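Side-chain contacts in cobalt-precorrin-5B C(1)-methyltransferase (Archaeoglobus fulgidus, PDB 1SR8), which probably catalyses the S-adenosylmethionine-dependent methylation of cobalt-precorrin-5B at C-1, giving cobalt-precorrin-6A in the anaerobic route to adenosylcobalamin: residues Glu165-Lys168 with Lys169-Asn172; Gly256-Lys259 with Ile260-Gly263; Ile144-Ser147 with Arg148-Phe152; Val131-Ser134 with Ala135-Ile139. One frame throughout, in Å; residues are numbered along the deposited sequence.

Contact 1: Glu165-Lys168 with Lys169-Asn172; sequences EVAK and KTGN
Val166 and Ala167 meet Lys169 and Thr170 in a local turn contact at the protein surface, where helix 163-168 passes into the loop leading to strand 180-181. The main evidence is the backbone bond from Lys169 N to Val166 O, 3.2 Å long with an N-H...O angle of 150°. It spans three residues, not the four of an alpha-helical bond, and its donor stands 58° above the carbonyl plane, off the lone pairs, as expected of a tightly wound turn. A second bond of the same span, Thr170 N to Ala167 O, fits this pattern but is doubtful in detail, because that oxygen is modelled too close to the threonine methyl.

The side chain of Lys169 folds back over the first of these carbonyls, bringing its CG to 3.0 Å from Val166 O. A chi1 of 61°, which sets CG between the residue's own N and carbonyl carbon, explains the approach. Bends at chi3 and chi4 then lead the ammonium end away, and the side chain also touches Val100. Lys168 behaves differently: it runs extended until chi4, where a bend brings NZ to 2.5 Å from Glu165 OE2, a short salt bridge that meets the carboxylate from above its plane. Glu164 adds a long, weak ion pair to the same ammonium. Gly171, just beyond, has positive phi, which favours glycine.

The chemistry therefore implies a turn shaped by main-chain bonding, to which one lysine contributes methylene packing while its neighbour pairs its charge back along the helix.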
loop_
_atom_site.group_PDB
_atom_site.type_symbol
_atom_site.label_atom_id
_atom_site.label_comp_id
_atom_site.label_asym_id
_atom_site.label_seq_id
_atom_site.Cartn_x
_atom_site.Cartn_y
_atom_site.Cartn_z
ATOM N N GLU A 165 9.807 19.274 0.165
ATOM C CA GLU A 165 11.088 18.941 -0.434
ATOM C C GLU A 165 11.014 17.579 -1.103
ATOM O O GLU A 165 11.164 17.473 -2.320
ATOM C CB GLU A 165 12.195 18.934 0.621
ATOM C CG GLU A 165 12.758 20.306 0.905
ATOM C CD GLU A 165 13.050 21.089 -0.370
ATOM O OE1 GLU A 165 13.798 20.580 -1.235
ATOM O OE2 GLU A 165 12.525 22.220 -0.508
ATOM N N VAL A 166 10.785 16.539 -0.305
ATOM C CA VAL A 166 10.687 15.178 -0.827
ATOM C C VAL A 166 9.833 15.161 -2.085
ATOM O O VAL A 166 10.078 14.378 -2.998
ATOM C CB VAL A 166 10.064 14.218 0.212
ATOM C CG1 VAL A 166 9.847 12.850 -0.403
ATOM C CG2 VAL A 166 10.969 14.108 1.415
ATOM N N ALA A 167 8.840 16.040 -2.126
ATOM C CA ALA A 167 7.935 16.143 -3.264
ATOM C C ALA A 167 8.663 16.569 -4.536
ATOM O O ALA A 167 8.368 16.084 -5.630
ATOM C CB ALA A 167 6.817 17.133 -2.947
ATOM N N LYS A 168 9.616 17.481 -4.392
ATOM C CA LYS A 168 10.373 17.973 -5.538
ATOM C C LYS A 168 11.044 16.842 -6.320
ATOM O O LYS A 168 11.348 16.992 -7.498
ATOM C CB LYS A 168 11.430 18.987 -5.076
ATOM C CG LYS A 168 10.869 20.290 -4.494
ATOM C CD LYS A 168 12.004 21.242 -4.129
ATOM C CE LYS A 168 11.514 22.648 -3.755
ATOM N NZ LYS A 168 10.917 22.769 -2.388
ATOM N N LYS A 169 11.264 15.707 -5.670
ATOM C CA LYS A 169 11.917 14.578 -6.329
ATOM C C LYS A 169 10.959 13.415 -6.526
ATOM O O LYS A 169 11.378 12.281 -6.758
ATOM C CB LYS A 169 13.134 14.121 -5.506
ATOM C CG LYS A 169 12.799 13.653 -4.093
ATOM C CD LYS A 169 13.998 13.774 -3.152
ATOM C CE LYS A 169 15.105 12.786 -3.488
ATOM N NZ LYS A 169 14.699 11.370 -3.247
ATOM N N THR A 170 9.668 13.701 -6.442
ATOM C CA THR A 170 8.663 12.665 -6.606
ATOM C C THR A 170 7.940 12.857 -7.937
ATOM O O THR A 170 7.128 12.023 -8.347
ATOM C CB THR A 170 7.649 12.705 -5.446
ATOM O OG1 THR A 170 6.922 11.474 -5.405
ATOM C CG2 THR A 170 6.669 13.849 -5.634
ATOM N N GLY A 171 8.248 13.967 -8.602
ATOM C CA GLY A 171 7.647 14.270 -9.888
ATOM C C GLY A 171 6.145 14.503 -9.920
ATOM O O GLY A 171 5.619 14.954 -10.943
ATOM N N ASN A 172 5.446 14.215 -8.822
ATOM C CA ASN A 172 3.995 14.398 -8.782
ATOM C C ASN A 172 3.551 15.832 -9.106
ATOM O O ASN A 172 2.353 16.102 -9.270
ATOM C CB ASN A 172 3.424 13.948 -7.418
ATOM C CG ASN A 172 3.807 14.871 -6.266
ATOM O OD1 ASN A 172 3.435 14.621 -5.115
ATOM N ND2 ASN A 172 4.542 15.935 -6.565
#

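Contact 2: Gly256-Lys259 with Ile260-Gly263; sequences GLLK and IWAG
Leu257 and Leu258 pack against Ile260 and Trp261 one turn further along helix 255-262, which follows strand 248-253 of the four-stranded parallel sheet in an alpha/beta fold. Leu257 CD2 and Ile260 CD1 lie 4.0 Å apart, the two side chains crossing at a slant. Ile260 reaches this position with CG1 anti to its carbonyl carbon (chi1 -65°), which also lays CG1 3.0 Å from Gly256 O.

Lys259 curls toward the same carbonyl. With chi1 at 58° and a last bend at chi4, its NZ makes a weak hydrogen bond of 3.3 Å to Gly256 O.

On the buried side, Leu258 CD2 stands 4.2 Å from Trp261 CE3, and Leu258 continues onto Val279 and Val281 of strand 278-281. The indole NE1 is hydrogen-bonded to Asp240 OD1, which helps to fix the ring's rotation, while Ala262 CB lies over one ring face, offset toward the rim.

The backbone bond from Ala262 N to Leu258 O is 2.8 Å long. After it the helix stops: Gly263, at strongly positive phi, gives Lys259 O only a weak bond from its N, 2.6 Å long and bent to 127°.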
loop_
_atom_site.group_PDB
_atom_site.type_symbol
_atom_site.label_atom_id
_atom_site.label_comp_id
_atom_site.label_asym_id
_atom_site.label_seq_id
_atom_site.Cartn_x
_atom_site.Cartn_y
_atom_site.Cartn_z
ATOM N N GLY A 256 -1.443 3.544 -17.945
ATOM C CA GLY A 256 -0.194 4.045 -17.401
ATOM C C GLY A 256 0.928 3.043 -17.246
ATOM O O GLY A 256 2.013 3.240 -17.790
ATOM N N LEU A 257 0.673 1.972 -16.502
ATOM C CA LEU A 257 1.682 0.950 -16.257
ATOM C C LEU A 257 1.862 -0.018 -17.417
ATOM O O LEU A 257 2.951 -0.556 -17.621
ATOM C CB LEU A 257 1.343 0.182 -14.977
ATOM C CG LEU A 257 1.517 0.982 -13.687
ATOM C CD1 LEU A 257 0.819 0.299 -12.537
ATOM C CD2 LEU A 257 2.991 1.126 -13.401
ATOM N N LEU A 258 0.797 -0.242 -18.179
ATOM C CA LEU A 258 0.874 -1.144 -19.322
ATOM C C LEU A 258 1.806 -0.611 -20.413
ATOM O O LEU A 258 2.550 -1.375 -21.028
ATOM C CB LEU A 258 -0.523 -1.394 -19.899
ATOM C CG LEU A 258 -1.449 -2.274 -19.058
ATOM C CD1 LEU A 258 -2.799 -2.402 -19.741
ATOM C CD2 LEU A 258 -0.812 -3.643 -18.870
ATOM N N LYS A 259 1.771 0.696 -20.660
ATOM C CA LYS A 259 2.643 1.264 -21.683
ATOM C C LYS A 259 4.081 1.305 -21.168
ATOM O O LYS A 259 5.029 1.274 -21.954
ATOM C CB LYS A 259 2.174 2.665 -22.095
ATOM C CG LYS A 259 2.098 3.655 -20.961
ATOM C CD LYS A 259 1.790 5.054 -21.472
ATOM C CE LYS A 259 1.745 6.045 -20.317
ATOM N NZ LYS A 259 2.973 5.946 -19.468
ATOM N N ILE A 260 4.243 1.366 -19.849
ATOM C CA ILE A 260 5.579 1.373 -19.260
ATOM C C ILE A 260 6.202 -0.004 -19.484
ATOM O O ILE A 260 7.382 -0.119 -19.801
ATOM C CB ILE A 260 5.535 1.665 -17.741
ATOM C CG1 ILE A 260 5.008 3.078 -17.495
ATOM C CG2 ILE A 260 6.919 1.510 -17.139
ATOM C CD1 ILE A 260 4.912 3.458 -16.033
ATOM N N TRP A 261 5.407 -1.054 -19.317
ATOM C CA TRP A 261 5.905 -2.405 -19.530
ATOM C C TRP A 261 6.087 -2.665 -21.026
ATOM O O TRP A 261 7.133 -3.148 -21.467
ATOM C CB TRP A 261 4.926 -3.428 -18.950
ATOM C CG TRP A 261 4.946 -4.715 -19.702
ATOM C CD1 TRP A 261 5.962 -5.619 -19.748
ATOM C CD2 TRP A 261 3.936 -5.196 -20.599
ATOM N NE1 TRP A 261 5.655 -6.632 -20.624
ATOM C CE2 TRP A 261 4.416 -6.397 -21.160
ATOM C CE3 TRP A 261 2.672 -4.724 -20.986
ATOM C CZ2 TRP A 261 3.677 -7.137 -22.090
ATOM C CZ3 TRP A 261 1.936 -5.460 -21.913
ATOM C CH2 TRP A 261 2.443 -6.653 -22.452
ATOM N N ALA A 262 5.052 -2.350 -21.797
ATOM C CA ALA A 262 5.067 -2.549 -23.242
ATOM C C ALA A 262 6.141 -1.684 -23.887
ATOM O O ALA A 262 7.125 -2.194 -24.432
ATOM C CB ALA A 262 3.687 -2.205 -23.833
ATOM N N GLY A 263 5.936 -0.372 -23.809
ATOM C CA GLY A 263 6.863 0.585 -24.382
ATOM C C GLY A 263 6.092 1.744 -24.986
ATOM O O GLY A 263 6.654 2.801 -25.266
#

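Contact 3: Ile144-Ser147 with Arg148-Phe152; sequences IKAS and REFNF
A Schellman motif closes helix 133-149 here, joining Ser147 to Phe152 across the helix's C-terminal end. Its two diagnostic bonds are Phe152 N to Ser147 O, 2.6 Å, and Asn151 N to Arg148 O, 3.3 Å and weak; Asn151, with positive phi, is the C-prime residue. The first bond lies in the carbonyl plane, on a lone pair of Ser147 O. The last ordinary helical bond is Phe150 N to Ala146 O, 2.9 Å long. Phe150 is also the first residue to leave helical backbone angles, two residues before the amide that closes the motif.

On the exposed flank, Ile144 and Arg148 lie side by side and point the same way. The arginine chain is extended from CG to NE, and this carries the guanidinium alongside the isoleucine, whose CG2 sits over one face, 3.6 Å from Arg148 NH1 and nearer the rim than the centre.

The inner flank is aromatic. Phe150 turns its ring edge toward the Ala146 carbonyl, CD2 lying 3.3 Å from Ala146 O, and its ring also approaches the alanine methyl, with CD2 4.3 Å from Ala146 CB. Ala146, Phe150 and Phe152 all touch Ile56, so the motif's end packs on helix 44-57.

Ser147 OG is hydrogen-bonded to Phe143 O one turn back and lies in the plane of the Phe152 ring, at its edge. A water bridges the two residues, donating to Ser147 OG at 3.1 Å and to Phe152 O at 3.3 Å.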
loop_
_atom_site.group_PDB
_atom_site.type_symbol
_atom_site.label_atom_id
_atom_site.label_comp_id
_atom_site.label_asym_id
_atom_site.label_seq_id
_atom_site.Cartn_x
_atom_site.Cartn_y
_atom_site.Cartn_z
ATOM N N ILE A 144 -12.376 8.218 13.977
ATOM C CA ILE A 144 -13.638 7.929 14.654
ATOM C C ILE A 144 -13.399 6.954 15.799
ATOM O O ILE A 144 -13.837 7.199 16.921
ATOM C CB ILE A 144 -14.672 7.288 13.702
ATOM C CG1 ILE A 144 -15.089 8.276 12.612
ATOM C CG2 ILE A 144 -15.888 6.840 14.491
ATOM C CD1 ILE A 144 -15.916 7.629 11.513
ATOM N N LYS A 145 -12.712 5.846 15.513
ATOM C CA LYS A 145 -12.429 4.851 16.543
ATOM C C LYS A 145 -11.683 5.489 17.724
ATOM O O LYS A 145 -12.073 5.321 18.886
ATOM C CB LYS A 145 -11.585 3.690 15.985
ATOM C CG LYS A 145 -11.296 2.592 17.042
ATOM C CD LYS A 145 -10.007 1.777 16.783
ATOM C CE LYS A 145 -10.197 0.596 15.804
ATOM N NZ LYS A 145 -8.933 -0.199 15.575
ATOM N N ALA A 146 -10.610 6.220 17.424
ATOM C CA ALA A 146 -9.826 6.867 18.465
ATOM C C ALA A 146 -10.641 7.906 19.233
ATOM O O ALA A 146 -10.578 7.954 20.462
ATOM C CB ALA A 146 -8.575 7.507 17.868
ATOM N N SER A 147 -11.406 8.732 18.523
ATOM C CA SER A 147 -12.218 9.753 19.189
ATOM C C SER A 147 -13.119 9.121 20.243
ATOM O O SER A 147 -13.296 9.672 21.328
ATOM C CB SER A 147 -13.075 10.524 18.176
ATOM O OG SER A 147 -12.271 11.339 17.344
ATOM N N ARG A 148 -13.678 7.959 19.922
ATOM C CA ARG A 148 -14.563 7.250 20.838
ATOM C C ARG A 148 -13.816 6.539 21.967
ATOM O O ARG A 148 -14.201 6.635 23.127
ATOM C CB ARG A 148 -15.407 6.234 20.067
ATOM C CG ARG A 148 -16.492 6.862 19.234
ATOM C CD ARG A 148 -17.096 5.861 18.288
ATOM N NE ARG A 148 -18.270 6.403 17.616
ATOM C CZ ARG A 148 -18.830 5.853 16.544
ATOM N NH1 ARG A 148 -18.313 4.744 16.029
ATOM N NH2 ARG A 148 -19.903 6.405 15.990
ATOM N N GLU A 149 -12.748 5.827 21.633
ATOM C CA GLU A 149 -11.987 5.111 22.648
ATOM C C GLU A 149 -11.407 6.024 23.712
ATOM O O GLU A 149 -11.403 5.686 24.893
ATOM C CB GLU A 149 -10.841 4.340 22.002
ATOM C CG GLU A 149 -10.085 3.453 22.969
ATOM C CD GLU A 149 -9.085 2.558 22.266
ATOM O OE1 GLU A 149 -9.418 2.036 21.178
ATOM O OE2 GLU A 149 -7.972 2.367 22.803
ATOM N N PHE A 150 -10.918 7.181 23.284
ATOM C CA PHE A 150 -10.299 8.138 24.187
ATOM C C PHE A 150 -11.178 9.340 24.481
ATOM O O PHE A 150 -10.694 10.388 24.902
ATOM C CB PHE A 150 -8.961 8.568 23.597
ATOM C CG PHE A 150 -8.034 7.411 23.334
ATOM C CD1 PHE A 150 -7.317 6.821 24.377
ATOM C CD2 PHE A 150 -7.926 6.868 22.060
ATOM C CE1 PHE A 150 -6.510 5.711 24.158
ATOM C CE2 PHE A 150 -7.122 5.753 21.825
ATOM C CZ PHE A 150 -6.412 5.174 22.877
ATOM N N ASN A 151 -12.479 9.169 24.272
ATOM C CA ASN A 151 -13.462 10.216 24.511
ATOM C C ASN A 151 -12.940 11.588 24.094
ATOM O O ASN A 151 -12.967 12.550 24.860
ATOM C CB ASN A 151 -13.858 10.213 25.986
ATOM C CG ASN A 151 -15.307 10.588 26.193
ATOM O OD1 ASN A 151 -15.678 11.766 26.126
ATOM N ND2 ASN A 151 -16.149 9.578 26.431
ATOM N N PHE A 152 -12.475 11.651 22.854
ATOM C CA PHE A 152 -11.925 12.858 22.258
ATOM C C PHE A 152 -13.008 13.547 21.427
ATOM O O PHE A 152 -13.806 12.881 20.766
ATOM C CB PHE A 152 -10.742 12.464 21.368
ATOM C CG PHE A 152 -10.062 13.616 20.703
ATOM C CD1 PHE A 152 -9.313 14.524 21.448
ATOM C CD2 PHE A 152 -10.142 13.779 19.325
ATOM C CE1 PHE A 152 -8.649 15.582 20.825
ATOM C CE2 PHE A 152 -9.482 14.833 18.687
ATOM C CZ PHE A 152 -8.734 15.736 19.438
HETATM O O HOH W 1 -13.863 13.965 17.662
#

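Contact 4: Val131-Ser134 with Ala135-Ile139; sequences VSRS and AKLQI
Three successive four-residue backbone bonds start the helix: Lys136 N to Ser132 O at 2.8 Å, Leu137 N to Arg133 O at 2.9 Å and Gln138 N to Ser134 O at 3.0 Å. The side chain of Ser132 adds a fourth bond, its OG accepting from Ala135 N over 3.3 Å with a nearly straight N-H...O angle of 165°. A chi1 of 76° swings the hydroxyl over the opening turn and also brings OG close to the Ala135 methyl.

This is the N-cap of helix 133-149: Ser132 takes up an amide of the first turn through its side chain, and its backbone is further hydrogen-bonded to Ile183. Just ahead of the cap, Val131 folds its CG1 back onto the first turn, 3.9 Å from Ala135 CB and 4.0 Å from Lys136 CB. Ile139 CD1 approaches the same methyl more loosely, and both Val131 and Ile139 touch Phe118 of strand 115-118.

On the outer side Arg133 extends from CG to NE, and Leu137 CD1 sits over the centre of one guanidinium face, 4.1 Å from Arg133 CZ. Gln138 is also extended; its NE2 is hydrogen-bonded to Thr46 OG1 of helix 44-57 and to Ser69 O, outside that helix.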
loop_
_atom_site.group_PDB
_atom_site.type_symbol
_atom_site.label_atom_id
_atom_site.label_comp_id
_atom_site.label_asym_id
_atom_site.label_seq_id
_atom_site.Cartn_x
_atom_site.Cartn_y
_atom_site.Cartn_z
ATOM N N VAL A 131 -4.997 13.720 -0.928
ATOM C CA VAL A 131 -5.210 12.528 -0.101
ATOM C C VAL A 131 -6.185 11.628 -0.873
ATOM O O VAL A 131 -7.331 12.003 -1.098
ATOM C CB VAL A 131 -5.847 12.895 1.260
ATOM C CG1 VAL A 131 -5.962 11.657 2.135
ATOM C CG2 VAL A 131 -5.021 13.982 1.951
ATOM N N SER A 132 -5.740 10.445 -1.284
ATOM C CA SER A 132 -6.606 9.554 -2.046
ATOM C C SER A 132 -7.839 9.129 -1.257
ATOM O O SER A 132 -7.900 9.282 -0.031
ATOM C CB SER A 132 -5.838 8.312 -2.498
ATOM O OG SER A 132 -5.659 7.412 -1.427
ATOM N N ARG A 133 -8.822 8.594 -1.975
ATOM C CA ARG A 133 -10.069 8.139 -1.368
ATOM C C ARG A 133 -9.803 7.093 -0.297
ATOM O O ARG A 133 -10.299 7.209 0.819
ATOM C CB ARG A 133 -10.994 7.565 -2.449
ATOM C CG ARG A 133 -12.207 6.780 -1.930
ATOM C CD ARG A 133 -13.097 6.358 -3.097
ATOM N NE ARG A 133 -14.259 5.553 -2.714
ATOM C CZ ARG A 133 -14.202 4.280 -2.341
ATOM N NH1 ARG A 133 -13.035 3.656 -2.285
ATOM N NH2 ARG A 133 -15.318 3.620 -2.062
ATOM N N SER A 134 -9.011 6.083 -0.646
ATOM C CA SER A 134 -8.674 4.999 0.276
ATOM C C SER A 134 -8.035 5.524 1.549
ATOM O O SER A 134 -8.432 5.147 2.655
ATOM C CB SER A 134 -7.710 4.016 -0.386
ATOM O OG SER A 134 -8.294 3.433 -1.529
ATOM N N ALA A 135 -7.034 6.384 1.373
ATOM C CA ALA A 135 -6.310 6.981 2.485
ATOM C C ALA A 135 -7.250 7.804 3.349
ATOM O O ALA A 135 -7.221 7.729 4.577
ATOM C CB ALA A 135 -5.191 7.858 1.957
ATOM N N LYS A 136 -8.095 8.587 2.697
ATOM C CA LYS A 136 -9.020 9.441 3.418
ATOM C C LYS A 136 -10.010 8.648 4.265
ATOM O O LYS A 136 -10.243 8.983 5.432
ATOM C CB LYS A 136 -9.773 10.342 2.440
ATOM C CG LYS A 136 -10.671 11.355 3.123
ATOM C CD LYS A 136 -9.879 12.257 4.066
ATOM C CE LYS A 136 -10.776 13.334 4.669
ATOM N NZ LYS A 136 -11.445 14.169 3.610
ATOM N N LEU A 137 -10.588 7.598 3.695
ATOM C CA LEU A 137 -11.548 6.807 4.453
ATOM C C LEU A 137 -10.860 6.096 5.607
ATOM O O LEU A 137 -11.435 5.959 6.684
ATOM C CB LEU A 137 -12.239 5.787 3.553
ATOM C CG LEU A 137 -13.182 6.370 2.491
ATOM C CD1 LEU A 137 -13.804 5.231 1.667
ATOM C CD2 LEU A 137 -14.255 7.218 3.170
ATOM N N GLN A 138 -9.625 5.657 5.374
ATOM C CA GLN A 138 -8.833 4.957 6.388
ATOM C C GLN A 138 -8.548 5.866 7.563
ATOM O O GLN A 138 -8.751 5.480 8.713
ATOM C CB GLN A 138 -7.501 4.476 5.807
ATOM C CG GLN A 138 -6.621 3.782 6.830
ATOM C CD GLN A 138 -5.248 3.441 6.282
ATOM O OE1 GLN A 138 -4.805 4.025 5.287
ATOM N NE2 GLN A 138 -4.553 2.503 6.936
ATOM N N ILE A 139 -8.064 7.072 7.268
ATOM C CA ILE A 139 -7.746 8.039 8.310
ATOM C C ILE A 139 -8.995 8.388 9.109
ATOM O O ILE A 139 -8.969 8.377 10.335
ATOM C CB ILE A 139 -7.140 9.317 7.708
ATOM C CG1 ILE A 139 -5.830 8.971 6.992
ATOM C CG2 ILE A 139 -6.879 10.339 8.808
ATOM C CD1 ILE A 139 -5.183 10.144 6.277
#

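In the fold
Contacts 3 and 4 use the two ends of helix 133-149, their centres about 18 Å apart, and both pack against helix 44-57. Contact 4, partly buried, starts the helix with a serine hydroxyl cap; contact 3, at the surface, ends it with a backbone-based Schellman motif and a bridging water. Each nonetheless sets an aliphatic group over an arginine face on its outer side. Contact 1 is another surface helix end, lacking aromatic packing and carrying an ion pair instead. Contact 2, partly buried, belongs to the parallel-sheet region, about 44 Å from contact 3 between centres, and also ends a helix, with glycine at positive phi where contact 3 has asparagine.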